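PDB 3LVT: glycosyl hydrolase, family 38 from Enterococcus faecalis, which probably hydrolyses alpha-mannosidic bonds in carbohydrates, as a calcium-binding member of glycoside hydrolase family 38. Local coordinates for residues H819-T824 / L859-Q864; G333-D338 / A833-E838. All coordinates share one frame; numbering follows the deposited sequence.

Contact 1: H819-T824 / L859-Q864; sequences HVYLTT and LHKETQ
The Tyr821 ring carries Lys861 on one face: CG stands 4.1 Å above the ring plane, displaced toward the rim, and its line to the ring centre is 16° off the normal, a CH-pi contact. Both side chains run alongside each other in the same direction, each with its CG anti to the backbone N. The phenol OH is hydrogen-bonded to Glu330 of helix 304-332. The imidazole of His819 is met at its edge by the carboxylate of Glu862, NE2 donating to OE1 over 3.0 Å. This bond leaves the ring only slightly tilted but reaches OE1 from well above the carboxylate plane, and the Glu862 chain bends at chi2 (74°), which turns OE1 toward the histidine. Trp504 meets the same imidazole.

These groups decorate an antiparallel strand pairing in the C-terminal beta-sandwich region. Strand 860-861 is one arm of a beta hairpin, turned at Lys861 to Gln864 (type II') into 864-870; its other edge pairs with 818-823. Thr823 and His860 form the hydrogen-bonded pair: Thr823 N to His860 O is 2.9 Å, and His860 N to Thr823 O is 3.1 Å. Leu822 faces Lys861 as the non-hydrogen-bonded pair, with CA atoms 4.5 Å apart. Beyond it, Glu862 N donates to Tyr821 O at 3.2 Å. On the buried side, Leu822 CD2 lies 3.9 Å from Leu859 CD2, and Leu859 also packs on Val845, Trp895 and Phe897. On the other face, Thr823 CG2 rests 3.8 Å from His860 CB.

Contact 2: G333-D338 / A833-E838; sequences GDYPHD and AVKRQE
Tyr335 lies against Arg836 through one face of its ring: Arg836 CB sits 3.7 Å from the ring centroid, nearly above it, while CD1 of the ring touches Arg836 CD at 3.6 Å. The tyrosine side chain swings out opposite its own backbone N (chi1 -180°) and reaches the strand, where its OH accepts a weak, long hydrogen bond from Arg836 N (3.4 Å) and touches Lys835 CB. The arginine chain is extended from CG to NE and passes the ring, its guanidinium almost perpendicular to the phenol plane (82°). That carries the charged end beyond Tyr335 to Glu330, in a salt bridge, and to the carbonyls of Ala326 and Asn841.

Lys835 does the reverse and folds back. Bends at chi3 and chi4 turn its NZ onto Arg836 O at 3.1 Å, and the same NZ forms a salt bridge with Glu874.

His337 sets its CG beside the backbone N (chi1 -70°), which places one imidazole face over the Glu838 backbone; CA of Glu838 is 3.8 Å from the ring centroid. Tyr335 CD2 covers the opposite face.

His337 N bonds Tyr335 O at 2.7 Å around Pro336, the centre of an inverse gamma turn, and this tight turn brings the two side chains together, both directed at 833-838. Pro336 also occupies the N-cap position of helix 337-348, so the start of this helix, in the alpha-mannosidase middle region, docks on the end of strand 829-836 of the beta-sandwich region.

How the contacts relate
From the N terminus, the chain first passes 333-338, between helix 304-332 and helix 337-348, and meets 833-838 after 494 intervening residues, the loop closed by contact 2. Contact 1 closes a much shorter one, 34 residues from 819-824 to 859-864. The two loops cross, because 833-838 falls between the segments of contact 1. Strands 818-823 and 829-836 are successive in the chain, and the contact centres lie about 18 Å apart; they touch where Tyr821 OH packs beside Arg836 NH2. Contact 1 joins strands within the C-terminal beta region, whereas contact 2 ties that region to the helical middle region; Glu330 partners residues of both.

Contact 1: H819-T824 / L859-Q864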
loop_
_atom_site.group_PDB
_atom_site.type_symbol
_atom_site.label_atom_id
_atom_site.label_comp_id
_atom_site.label_asym_id
_atom_site.label_seq_id
_atom_site.Cartn_x
_atom_site.Cartn_y
_atom_site.Cartn_z
ATOM N N HIS A 819 25.016 -15.992 -4.701
ATOM C CA HIS A 819 25.268 -14.706 -5.342
ATOM C C HIS A 819 24.547 -13.530 -4.672
ATOM O O HIS A 819 23.381 -13.651 -4.296
ATOM C CB HIS A 819 24.849 -14.778 -6.803
ATOM C CG HIS A 819 25.419 -13.682 -7.641
ATOM N ND1 HIS A 819 26.739 -13.663 -8.038
ATOM C CD2 HIS A 819 24.851 -12.570 -8.161
ATOM C CE1 HIS A 819 26.960 -12.583 -8.766
ATOM N NE2 HIS A 819 25.832 -11.902 -8.853
ATOM N N VAL A 820 25.250 -12.400 -4.544
ATOM C CA VAL A 820 24.678 -11.141 -4.070
ATOM C C VAL A 820 24.575 -10.205 -5.267
ATOM O O VAL A 820 25.596 -9.784 -5.818
ATOM C CB VAL A 820 25.530 -10.489 -2.939
ATOM C CG1 VAL A 820 25.326 -11.215 -1.611
ATOM C CG2 VAL A 820 27.042 -10.456 -3.304
ATOM N N TYR A 821 23.341 -9.904 -5.686
ATOM C CA TYR A 821 23.090 -9.092 -6.892
ATOM C C TYR A 821 23.321 -7.618 -6.627
ATOM O O TYR A 821 23.817 -6.888 -7.481
ATOM C CB TYR A 821 21.661 -9.285 -7.390
ATOM C CG TYR A 821 21.369 -8.619 -8.716
ATOM C CD1 TYR A 821 21.851 -9.157 -9.907
ATOM C CD2 TYR A 821 20.597 -7.458 -8.786
ATOM C CE1 TYR A 821 21.581 -8.558 -11.133
ATOM C CE2 TYR A 821 20.317 -6.850 -10.017
ATOM C CZ TYR A 821 20.808 -7.408 -11.188
ATOM O OH TYR A 821 20.551 -6.824 -12.418
ATOM N N LEU A 822 22.929 -7.191 -5.435
ATOM C CA LEU A 822 23.058 -5.815 -5.018
ATOM C C LEU A 822 23.549 -5.861 -3.620
ATOM O O LEU A 822 23.123 -6.680 -2.805
ATOM C CB LEU A 822 21.722 -5.076 -5.065
ATOM C CG LEU A 822 21.331 -4.577 -6.454
ATOM C CD1 LEU A 822 19.820 -4.617 -6.620
ATOM C CD2 LEU A 822 21.899 -3.177 -6.718
ATOM N N THR A 823 24.493 -4.994 -3.359
ATOM C CA THR A 823 25.055 -4.921 -2.065
ATOM C C THR A 823 24.747 -3.499 -1.711
ATOM O O THR A 823 25.040 -2.579 -2.467
ATOM C CB THR A 823 26.553 -5.278 -2.044
ATOM O OG1 THR A 823 27.184 -4.539 -0.996
ATOM C CG2 THR A 823 27.226 -4.963 -3.377
ATOM N N THR A 824 24.122 -3.359 -0.556
ATOM C CA THR A 824 23.277 -2.235 -0.232
ATOM C C THR A 824 23.958 -1.627 0.982
ATOM O O THR A 824 24.706 -2.317 1.685
ATOM C CB THR A 824 21.807 -2.765 0.105
ATOM O OG1 THR A 824 21.013 -2.981 -1.087
ATOM C CG2 THR A 824 21.083 -1.851 1.025
ATOM N N LEU A 859 25.616 2.364 -3.107
ATOM C CA LEU A 859 25.028 1.167 -3.707
ATOM C C LEU A 859 25.945 0.571 -4.767
ATOM O O LEU A 859 26.553 1.306 -5.542
ATOM C CB LEU A 859 23.701 1.534 -4.362
ATOM C CG LEU A 859 22.436 0.697 -4.137
ATOM C CD1 LEU A 859 21.542 0.813 -5.353
ATOM C CD2 LEU A 859 22.694 -0.766 -3.794
ATOM N N HIS A 860 26.024 -0.755 -4.814
ATOM C CA HIS A 860 26.716 -1.454 -5.905
ATOM C C HIS A 860 25.942 -2.653 -6.434
ATOM O O HIS A 860 25.298 -3.368 -5.673
ATOM C CB HIS A 860 28.110 -1.905 -5.473
ATOM C CG HIS A 860 29.032 -0.773 -5.181
ATOM N ND1 HIS A 860 29.212 -0.271 -3.912
ATOM C CD2 HIS A 860 29.791 -0.012 -6.002
ATOM C CE1 HIS A 860 30.055 0.743 -3.958
ATOM N NE2 HIS A 860 30.420 0.922 -5.216
ATOM N N LYS A 861 26.027 -2.861 -7.745
ATOM C CA LYS A 861 25.494 -4.049 -8.396
ATOM C C LYS A 861 26.667 -4.906 -8.852
ATOM O O LYS A 861 27.445 -4.490 -9.723
ATOM C CB LYS A 861 24.621 -3.664 -9.592
ATOM C CG LYS A 861 23.964 -4.853 -10.253
ATOM C CD LYS A 861 23.388 -4.489 -11.595
ATOM C CE LYS A 861 24.340 -4.774 -12.722
ATOM N NZ LYS A 861 23.936 -4.036 -13.945
ATOM N N GLU A 862 26.776 -6.108 -8.286
ATOM C CA GLU A 862 28.037 -6.864 -8.306
ATOM C C GLU A 862 29.148 -5.946 -7.780
ATOM O O GLU A 862 29.006 -5.313 -6.727
ATOM C CB GLU A 862 28.373 -7.365 -9.716
ATOM C CG GLU A 862 27.833 -8.742 -10.079
ATOM C CD GLU A 862 26.329 -8.761 -10.347
ATOM O OE1 GLU A 862 25.565 -8.967 -9.381
ATOM O OE2 GLU A 862 25.914 -8.609 -11.521
ATOM N N THR A 863 30.241 -5.867 -8.527
ATOM C CA THR A 863 31.280 -4.869 -8.298
ATOM C C THR A 863 30.768 -3.444 -8.624
ATOM O O THR A 863 31.053 -2.485 -7.891
ATOM C CB THR A 863 32.576 -5.207 -9.132
ATOM O OG1 THR A 863 33.286 -4.002 -9.477
ATOM C CG2 THR A 863 32.229 -5.972 -10.438
ATOM N N GLN A 864 29.988 -3.332 -9.705
ATOM C CA GLN A 864 29.738 -2.056 -10.389
ATOM C C GLN A 864 29.044 -0.962 -9.561
ATOM O O GLN A 864 28.073 -1.236 -8.848
ATOM C CB GLN A 864 28.980 -2.304 -11.700
#

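Contact 2: G333-D338 / A833-E838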
loop_
_atom_site.group_PDB
_atom_site.type_symbol
_atom_site.label_atom_id
_atom_site.label_comp_id
_atom_site.label_asym_id
_atom_site.label_seq_id
_atom_site.Cartn_x
_atom_site.Cartn_y
_atom_site.Cartn_z
ATOM N N GLY A 333 18.037 -10.953 -21.339
ATOM C CA GLY A 333 18.007 -9.798 -22.238
ATOM C C GLY A 333 16.636 -9.169 -22.485
ATOM O O GLY A 333 16.509 -8.262 -23.296
ATOM N N ASP A 334 15.604 -9.626 -21.786
ATOM C CA ASP A 334 14.278 -8.988 -21.872
ATOM C C ASP A 334 13.729 -8.643 -20.492
ATOM O O ASP A 334 14.106 -9.228 -19.479
ATOM C CB ASP A 334 13.252 -9.865 -22.615
ATOM C CG ASP A 334 13.838 -10.592 -23.814
ATOM O OD1 ASP A 334 14.375 -9.918 -24.730
ATOM O OD2 ASP A 334 13.745 -11.842 -23.837
ATOM N N TYR A 335 12.829 -7.679 -20.478
ATOM C CA TYR A 335 12.130 -7.275 -19.282
ATOM C C TYR A 335 10.707 -6.960 -19.722
ATOM O O TYR A 335 10.513 -6.207 -20.672
ATOM C CB TYR A 335 12.806 -6.046 -18.706
ATOM C CG TYR A 335 12.191 -5.514 -17.446
ATOM C CD1 TYR A 335 12.737 -5.816 -16.197
ATOM C CD2 TYR A 335 11.080 -4.697 -17.496
ATOM C CE1 TYR A 335 12.173 -5.316 -15.036
ATOM C CE2 TYR A 335 10.521 -4.192 -16.345
ATOM C CZ TYR A 335 11.069 -4.497 -15.123
ATOM O OH TYR A 335 10.495 -3.971 -14.002
ATOM N N PRO A 336 9.705 -7.549 -19.045
ATOM C CA PRO A 336 8.323 -7.435 -19.549
ATOM C C PRO A 336 7.697 -6.085 -19.213
ATOM O O PRO A 336 6.788 -6.019 -18.391
ATOM C CB PRO A 336 7.594 -8.563 -18.818
ATOM C CG PRO A 336 8.403 -8.798 -17.550
ATOM C CD PRO A 336 9.797 -8.303 -17.777
ATOM N N HIS A 337 8.180 -5.019 -19.839
ATOM C CA HIS A 337 7.718 -3.681 -19.509
ATOM C C HIS A 337 6.213 -3.530 -19.706
ATOM O O HIS A 337 5.518 -2.990 -18.854
ATOM C CB HIS A 337 8.461 -2.625 -20.333
ATOM C CG HIS A 337 9.898 -2.473 -19.954
ATOM N ND1 HIS A 337 10.305 -1.725 -18.870
ATOM C CD2 HIS A 337 11.022 -2.989 -20.496
ATOM C CE1 HIS A 337 11.621 -1.779 -18.769
ATOM N NE2 HIS A 337 12.080 -2.532 -19.750
ATOM N N ASP A 338 5.718 -4.030 -20.826
ATOM C CA ASP A 338 4.348 -3.800 -21.217
ATOM C C ASP A 338 3.327 -4.462 -20.304
ATOM O O ASP A 338 2.319 -3.845 -19.961
ATOM C CB ASP A 338 4.155 -4.208 -22.671
ATOM C CG ASP A 338 4.692 -3.152 -23.647
ATOM O OD1 ASP A 338 5.084 -2.037 -23.198
ATOM O OD2 ASP A 338 4.719 -3.443 -24.859
ATOM N N ALA A 833 11.887 0.140 -4.402
ATOM C CA ALA A 833 11.741 -0.372 -5.767
ATOM C C ALA A 833 13.038 -0.957 -6.305
ATOM O O ALA A 833 14.124 -0.398 -6.103
ATOM C CB ALA A 833 11.264 0.724 -6.689
ATOM N N VAL A 834 12.933 -2.097 -6.973
ATOM C CA VAL A 834 13.931 -2.439 -7.971
ATOM C C VAL A 834 13.286 -3.007 -9.209
ATOM O O VAL A 834 12.594 -4.015 -9.178
ATOM C CB VAL A 834 15.222 -3.220 -7.456
ATOM C CG1 VAL A 834 15.184 -3.507 -5.979
ATOM C CG2 VAL A 834 15.531 -4.454 -8.286
ATOM N N LYS A 835 13.523 -2.298 -10.298
ATOM C CA LYS A 835 12.940 -2.606 -11.578
ATOM C C LYS A 835 13.869 -2.125 -12.679
ATOM O O LYS A 835 15.049 -1.812 -12.429
ATOM C CB LYS A 835 11.578 -1.923 -11.686
ATOM C CG LYS A 835 11.561 -0.389 -11.528
ATOM C CD LYS A 835 10.100 0.110 -11.690
ATOM C CE LYS A 835 9.951 1.440 -12.421
ATOM N NZ LYS A 835 10.122 1.361 -13.916
ATOM N N ARG A 836 13.343 -2.067 -13.896
ATOM C CA ARG A 836 14.103 -1.579 -15.029
ATOM C C ARG A 836 13.353 -0.481 -15.765
ATOM O O ARG A 836 12.136 -0.352 -15.628
ATOM C CB ARG A 836 14.512 -2.732 -15.951
ATOM C CG ARG A 836 15.545 -3.637 -15.308
ATOM C CD ARG A 836 16.153 -4.610 -16.270
ATOM N NE ARG A 836 17.144 -5.464 -15.605
ATOM C CZ ARG A 836 18.427 -5.140 -15.416
ATOM N NH1 ARG A 836 18.908 -3.980 -15.842
ATOM N NH2 ARG A 836 19.229 -5.985 -14.797
ATOM N N GLN A 837 14.088 0.296 -16.541
ATOM C CA GLN A 837 13.538 1.421 -17.257
ATOM C C GLN A 837 13.012 1.052 -18.618
ATOM O O GLN A 837 13.449 0.110 -19.206
ATOM C CB GLN A 837 14.575 2.505 -17.398
ATOM C CG GLN A 837 14.029 3.729 -18.020
ATOM C CD GLN A 837 15.002 4.835 -18.055
ATOM O OE1 GLN A 837 14.649 5.951 -18.346
ATOM N NE2 GLN A 837 16.237 4.539 -17.763
ATOM N N GLU A 838 12.070 1.831 -19.109
ATOM C CA GLU A 838 11.146 1.421 -20.147
ATOM C C GLU A 838 11.599 1.157 -21.565
ATOM O O GLU A 838 11.042 0.310 -22.216
ATOM C CB GLU A 838 9.949 2.350 -20.191
ATOM C CG GLU A 838 8.932 1.938 -21.200
ATOM C CD GLU A 838 7.523 2.219 -20.753
ATOM O OE1 GLU A 838 7.166 1.821 -19.643
ATOM O OE2 GLU A 838 6.762 2.838 -21.517
#